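Local coordinates for protein lovastatin nonaketide synthase, polyketide synthase component (PDB 7CPX) that builds dihydromonacolin L from malonyl-CoA, with methyl from S-adenosylmethionine and reduction by NADPH, on its carrier domain during lovastatin biosynthesis, working as a homodimer together with lovC, at residues Ile502-Arg515 / Asp915-Ala927. The protein carries 2 engineered substitutions. Residues are numbered along the deposited sequence; the frame is centred on the assembly and turned at random.
Sequences IHLHDLTWSLLRKR and DRPCMSVSKLLPA
Helix 504-513, in the C-terminal extension of the ketosynthase, is covered by 915-927, a non-regular chain that follows the acyltransferase and turns at 922-924, an arrangement consistent with the post-acyltransferase linker of related synthases running back over the ketosynthase. Near the start of the helix, Asp506 OD2 accepts from Met919 N (2.5 Å), which comes from the anti side, tilted 32° out of the carboxylate plane. The same oxygen also forms a salt bridge to Arg916, through a weak hydrogen bond from NE (3.3 Å), the guanidinium meeting it with its edge while the two planes stand 72° apart. His503, the N-cap residue, puts ND1 over the centre of the Arg916 guanidinium, 4.1 Å above its plane.

One turn on, Trp509 reaches 918-920, CG anti to the backbone N (chi1 174°). Cys918 CB lies against one face, 3.4 Å from Trp509 CD2, and Arg513 CB covers the opposite face; Ser920 CA sits at the ring edge, in plane. Next to it, Lys514 lays its bent chain along Ser920 and carries its ammonium to Asp264 of the ketosynthase.

The apolar centre is Leu925: CD2 packs on Leu507 CG (3.8 Å) and CD1 on Leu511 CD2 (3.7 Å), while Val921 CG1 fits against the helix at Leu507 and Ser510. Phe495 of helix 482-498 backs Ile502 and Leu507. Beyond the helix, Arg515 folds back, bent at chi2 and chi3, with Leu925 CD1 over its guanidinium, and its NH1 donates to Pro926 O at 3.3 Å, the oxygen lying in the guanidinium plane.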
loop_
_atom_site.group_PDB
_atom_site.type_symbol
_atom_site.label_atom_id
_atom_site.label_comp_id
_atom_site.label_asym_id
_atom_site.label_seq_id
_atom_site.Cartn_x
_atom_site.Cartn_y
_atom_site.Cartn_z
ATOM N N ILE A 502 59.781 -19.493 -11.357
ATOM C CA ILE A 502 59.397 -20.515 -10.392
ATOM C C ILE A 502 59.841 -21.884 -10.890
ATOM O O ILE A 502 59.622 -22.242 -12.055
ATOM C CB ILE A 502 57.883 -20.473 -10.142
ATOM C CG1 ILE A 502 57.525 -19.205 -9.364
ATOM C CG2 ILE A 502 57.435 -21.720 -9.393
ATOM C CD1 ILE A 502 56.047 -18.936 -9.273
ATOM N N HIS A 503 60.467 -22.653 -10.004
ATOM C CA HIS A 503 60.951 -23.978 -10.367
ATOM C C HIS A 503 59.787 -24.870 -10.776
ATOM O O HIS A 503 58.762 -24.929 -10.091
ATOM C CB HIS A 503 61.708 -24.595 -9.191
ATOM C CG HIS A 503 62.638 -25.702 -9.580
ATOM N ND1 HIS A 503 63.165 -26.585 -8.662
ATOM C CD2 HIS A 503 63.142 -26.065 -10.783
ATOM C CE1 HIS A 503 63.950 -27.447 -9.283
ATOM N NE2 HIS A 503 63.954 -27.154 -10.570
ATOM N N LEU A 504 59.949 -25.569 -11.900
ATOM C CA LEU A 504 58.878 -26.430 -12.393
ATOM C C LEU A 504 58.673 -27.633 -11.481
ATOM O O LEU A 504 57.536 -28.079 -11.281
ATOM C CB LEU A 504 59.186 -26.884 -13.818
ATOM C CG LEU A 504 58.112 -27.738 -14.494
ATOM C CD1 LEU A 504 56.796 -26.983 -14.577
ATOM C CD2 LEU A 504 58.567 -28.170 -15.876
ATOM N N HIS A 505 59.759 -28.180 -10.933
ATOM C CA HIS A 505 59.635 -29.316 -10.026
ATOM C C HIS A 505 58.746 -28.968 -8.841
ATOM O O HIS A 505 57.811 -29.708 -8.511
ATOM C CB HIS A 505 61.019 -29.754 -9.544
ATOM C CG HIS A 505 61.795 -30.531 -10.560
ATOM N ND1 HIS A 505 63.146 -30.347 -10.764
ATOM C CD2 HIS A 505 61.414 -31.502 -11.422
ATOM C CE1 HIS A 505 63.562 -31.167 -11.713
ATOM N NE2 HIS A 505 62.530 -31.878 -12.129
ATOM N N ASP A 506 59.024 -27.839 -8.188
ATOM C CA ASP A 506 58.223 -27.432 -7.040
ATOM C C ASP A 506 56.779 -27.171 -7.445
ATOM O O ASP A 506 55.848 -27.533 -6.719
ATOM C CB ASP A 506 58.831 -26.187 -6.394
ATOM C CG ASP A 506 60.252 -26.411 -5.920
ATOM O OD1 ASP A 506 61.134 -26.654 -6.771
ATOM O OD2 ASP A 506 60.491 -26.339 -4.696
ATOM N N LEU A 507 56.575 -26.541 -8.602
ATOM C CA LEU A 507 55.222 -26.250 -9.064
ATOM C C LEU A 507 54.418 -27.533 -9.240
ATOM O O LEU A 507 53.298 -27.660 -8.724
ATOM C CB LEU A 507 55.290 -25.465 -10.375
ATOM C CG LEU A 507 54.058 -24.672 -10.811
ATOM C CD1 LEU A 507 54.404 -23.788 -11.995
ATOM C CD2 LEU A 507 52.910 -25.593 -11.163
ATOM N N THR A 508 54.979 -28.504 -9.962
ATOM C CA THR A 508 54.263 -29.752 -10.202
ATOM C C THR A 508 54.063 -30.533 -8.909
ATOM O O THR A 508 53.005 -31.141 -8.703
ATOM C CB THR A 508 55.011 -30.598 -11.230
ATOM O OG1 THR A 508 56.347 -30.845 -10.772
ATOM C CG2 THR A 508 55.058 -29.880 -12.569
ATOM N N TRP A 509 55.063 -30.532 -8.027
ATOM C CA TRP A 509 54.915 -31.242 -6.762
ATOM C C TRP A 509 53.821 -30.619 -5.908
ATOM O O TRP A 509 53.072 -31.333 -5.234
ATOM C CB TRP A 509 56.240 -31.254 -6.006
ATOM C CG TRP A 509 56.130 -31.845 -4.639
ATOM C CD1 TRP A 509 56.178 -33.167 -4.312
ATOM C CD2 TRP A 509 55.951 -31.134 -3.410
ATOM N NE1 TRP A 509 56.040 -33.325 -2.955
ATOM C CE2 TRP A 509 55.899 -32.091 -2.378
ATOM C CE3 TRP A 509 55.829 -29.782 -3.080
ATOM C CZ2 TRP A 509 55.732 -31.739 -1.042
ATOM C CZ3 TRP A 509 55.663 -29.435 -1.754
ATOM C CH2 TRP A 509 55.616 -30.408 -0.751
ATOM N N SER A 510 53.724 -29.290 -5.904
ATOM C CA SER A 510 52.637 -28.637 -5.184
ATOM C C SER A 510 51.290 -28.978 -5.805
ATOM O O SER A 510 50.314 -29.225 -5.087
ATOM C CB SER A 510 52.854 -27.125 -5.169
ATOM O OG SER A 510 52.977 -26.615 -6.484
ATOM N N LEU A 511 51.219 -29.003 -7.137
ATOM C CA LEU A 511 49.957 -29.325 -7.797
ATOM C C LEU A 511 49.538 -30.767 -7.549
ATOM O O LEU A 511 48.341 -31.074 -7.575
ATOM C CB LEU A 511 50.062 -29.053 -9.295
ATOM C CG LEU A 511 49.951 -27.581 -9.694
ATOM C CD1 LEU A 511 50.314 -27.406 -11.146
ATOM C CD2 LEU A 511 48.549 -27.054 -9.443
ATOM N N LEU A 512 50.496 -31.660 -7.314
ATOM C CA LEU A 512 50.180 -33.066 -7.076
ATOM C C LEU A 512 49.886 -33.345 -5.604
ATOM O O LEU A 512 48.795 -33.805 -5.256
ATOM C CB LEU A 512 51.336 -33.947 -7.559
ATOM C CG LEU A 512 51.286 -34.376 -9.024
ATOM C CD1 LEU A 512 52.640 -34.892 -9.464
ATOM C CD2 LEU A 512 50.223 -35.441 -9.224
ATOM N N ARG A 513 50.853 -33.067 -4.734
ATOM C CA ARG A 513 50.778 -33.445 -3.329
ATOM C C ARG A 513 50.120 -32.382 -2.462
ATOM O O ARG A 513 49.525 -32.718 -1.432
ATOM C CB ARG A 513 52.188 -33.728 -2.801
ATOM C CG ARG A 513 52.305 -34.929 -1.869
ATOM C CD ARG A 513 52.523 -34.510 -0.422
ATOM N NE ARG A 513 51.282 -34.097 0.223
ATOM C CZ ARG A 513 50.490 -34.903 0.918
ATOM N NH1 ARG A 513 50.777 -36.185 1.082
ATOM N NH2 ARG A 513 49.380 -34.413 1.460
ATOM N N LYS A 514 50.210 -31.109 -2.854
ATOM C CA LYS A 514 49.747 -30.000 -2.029
ATOM C C LYS A 514 48.569 -29.261 -2.653
ATOM O O LYS A 514 48.310 -28.106 -2.302
ATOM C CB LYS A 514 50.899 -29.026 -1.766
ATOM C CG LYS A 514 52.168 -29.684 -1.237
ATOM C CD LYS A 514 51.978 -30.281 0.151
ATOM C CE LYS A 514 52.047 -29.217 1.232
ATOM N NZ LYS A 514 51.588 -29.736 2.549
ATOM N N ARG A 515 47.850 -29.896 -3.575
ATOM C CA ARG A 515 46.676 -29.293 -4.187
ATOM C C ARG A 515 45.585 -30.343 -4.318
ATOM O O ARG A 515 45.862 -31.504 -4.630
ATOM C CB ARG A 515 47.007 -28.688 -5.556
ATOM C CG ARG A 515 47.869 -27.438 -5.475
ATOM C CD ARG A 515 47.041 -26.184 -5.307
ATOM N NE ARG A 515 46.271 -25.879 -6.507
ATOM C CZ ARG A 515 45.963 -24.657 -6.920
ATOM N NH1 ARG A 515 46.372 -23.581 -6.266
ATOM N NH2 ARG A 515 45.236 -24.507 -8.023
ATOM N N ASP A 915 68.409 -33.421 -3.789
ATOM C CA ASP A 915 68.757 -32.036 -3.523
ATOM C C ASP A 915 67.605 -31.118 -3.914
ATOM O O ASP A 915 66.837 -31.404 -4.835
ATOM C CB ASP A 915 70.022 -31.646 -4.289
ATOM C CG ASP A 915 71.235 -32.447 -3.857
ATOM O OD1 ASP A 915 71.095 -33.298 -2.953
ATOM O OD2 ASP A 915 72.326 -32.226 -4.422
ATOM N N ARG A 916 67.491 -30.002 -3.197
ATOM C CA ARG A 916 66.409 -29.053 -3.424
ATOM C C ARG A 916 65.069 -29.763 -3.271
ATOM O O ARG A 916 64.371 -30.000 -4.265
ATOM C CB ARG A 916 66.533 -28.407 -4.809
ATOM C CG ARG A 916 65.360 -27.508 -5.215
ATOM C CD ARG A 916 64.900 -26.588 -4.089
ATOM N NE ARG A 916 63.757 -25.772 -4.487
ATOM C CZ ARG A 916 63.844 -24.563 -5.026
ATOM N NH1 ARG A 916 65.012 -23.985 -5.254
ATOM N NH2 ARG A 916 62.726 -23.916 -5.345
ATOM N N PRO A 917 64.688 -30.143 -2.053
ATOM C CA PRO A 917 63.353 -30.717 -1.854
ATOM C C PRO A 917 62.276 -29.731 -2.277
ATOM O O PRO A 917 62.400 -28.520 -2.076
ATOM C CB PRO A 917 63.306 -31.007 -0.349
ATOM C CG PRO A 917 64.369 -30.146 0.248
ATOM C CD PRO A 917 65.438 -30.038 -0.791
ATOM N N CYS A 918 61.211 -30.263 -2.869
ATOM C CA CYS A 918 60.184 -29.412 -3.452
ATOM C C CYS A 918 59.512 -28.560 -2.385
ATOM O O CYS A 918 59.197 -29.032 -1.289
ATOM C CB CYS A 918 59.147 -30.267 -4.176
ATOM S SG CYS A 918 59.828 -31.191 -5.565
ATOM N N MET A 919 59.292 -27.293 -2.719
ATOM C CA MET A 919 58.622 -26.354 -1.834
ATOM C C MET A 919 57.151 -26.247 -2.206
ATOM O O MET A 919 56.780 -26.305 -3.382
ATOM C CB MET A 919 59.277 -24.976 -1.918
ATOM C CG MET A 919 60.778 -24.980 -1.673
ATOM S SD MET A 919 61.225 -25.538 -0.018
ATOM C CE MET A 919 60.499 -24.242 0.983
ATOM N N SER A 920 56.309 -26.090 -1.189
ATOM C CA SER A 920 54.871 -25.941 -1.395
ATOM C C SER A 920 54.621 -24.531 -1.911
ATOM O O SER A 920 54.404 -23.589 -1.147
ATOM C CB SER A 920 54.106 -26.216 -0.108
ATOM O OG SER A 920 52.708 -26.118 -0.316
ATOM N N VAL A 921 54.657 -24.388 -3.233
ATOM C CA VAL A 921 54.500 -23.092 -3.884
ATOM C C VAL A 921 53.021 -22.799 -4.096
ATOM O O VAL A 921 52.659 -21.861 -4.815
ATOM C CB VAL A 921 55.273 -23.048 -5.216
ATOM C CG1 VAL A 921 54.672 -24.022 -6.218
ATOM C CG2 VAL A 921 55.287 -21.638 -5.777
ATOM N N SER A 922 52.152 -23.605 -3.478
ATOM C CA SER A 922 50.716 -23.397 -3.613
ATOM C C SER A 922 50.308 -21.971 -3.270
ATOM O O SER A 922 49.259 -21.507 -3.734
ATOM C CB SER A 922 49.963 -24.381 -2.719
ATOM O OG SER A 922 50.332 -24.220 -1.360
ATOM N N LYS A 923 51.107 -21.267 -2.466
ATOM C CA LYS A 923 50.817 -19.868 -2.174
ATOM C C LYS A 923 50.728 -19.053 -3.457
ATOM O O LYS A 923 49.776 -18.291 -3.660
ATOM C CB LYS A 923 51.897 -19.293 -1.258
ATOM C CG LYS A 923 51.986 -19.954 0.101
ATOM C CD LYS A 923 50.810 -19.575 0.977
ATOM C CE LYS A 923 51.017 -20.040 2.402
ATOM N NZ LYS A 923 51.153 -21.520 2.494
ATOM N N LEU A 924 51.714 -19.204 -4.337
ATOM C CA LEU A 924 51.787 -18.423 -5.562
ATOM C C LEU A 924 50.924 -18.984 -6.681
ATOM O O LEU A 924 50.683 -18.278 -7.666
ATOM C CB LEU A 924 53.240 -18.338 -6.041
ATOM C CG LEU A 924 54.255 -17.912 -4.978
ATOM C CD1 LEU A 924 55.644 -17.795 -5.582
ATOM C CD2 LEU A 924 53.841 -16.603 -4.324
ATOM N N LEU A 925 50.454 -20.221 -6.560
ATOM C CA LEU A 925 49.630 -20.797 -7.606
ATOM C C LEU A 925 48.297 -20.056 -7.693
ATOM O O LEU A 925 47.782 -19.568 -6.684
ATOM C CB LEU A 925 49.384 -22.280 -7.346
ATOM C CG LEU A 925 50.622 -23.178 -7.315
ATOM C CD1 LEU A 925 50.220 -24.630 -7.128
ATOM C CD2 LEU A 925 51.448 -23.015 -8.579
ATOM N N PRO A 926 47.721 -19.953 -8.889
ATOM C CA PRO A 926 46.460 -19.217 -9.029
ATOM C C PRO A 926 45.352 -19.854 -8.206
ATOM O O PRO A 926 45.277 -21.076 -8.069
ATOM C CB PRO A 926 46.168 -19.297 -10.532
ATOM C CG PRO A 926 46.878 -20.523 -10.985
ATOM C CD PRO A 926 48.120 -20.602 -10.149
ATOM N N ALA A 927 44.488 -19.007 -7.658
ATOM C CA ALA A 927 43.348 -19.497 -6.905
ATOM C C ALA A 927 42.375 -20.214 -7.833
ATOM O O ALA A 927 42.413 -20.063 -9.057
ATOM C CB ALA A 927 42.644 -18.348 -6.187
#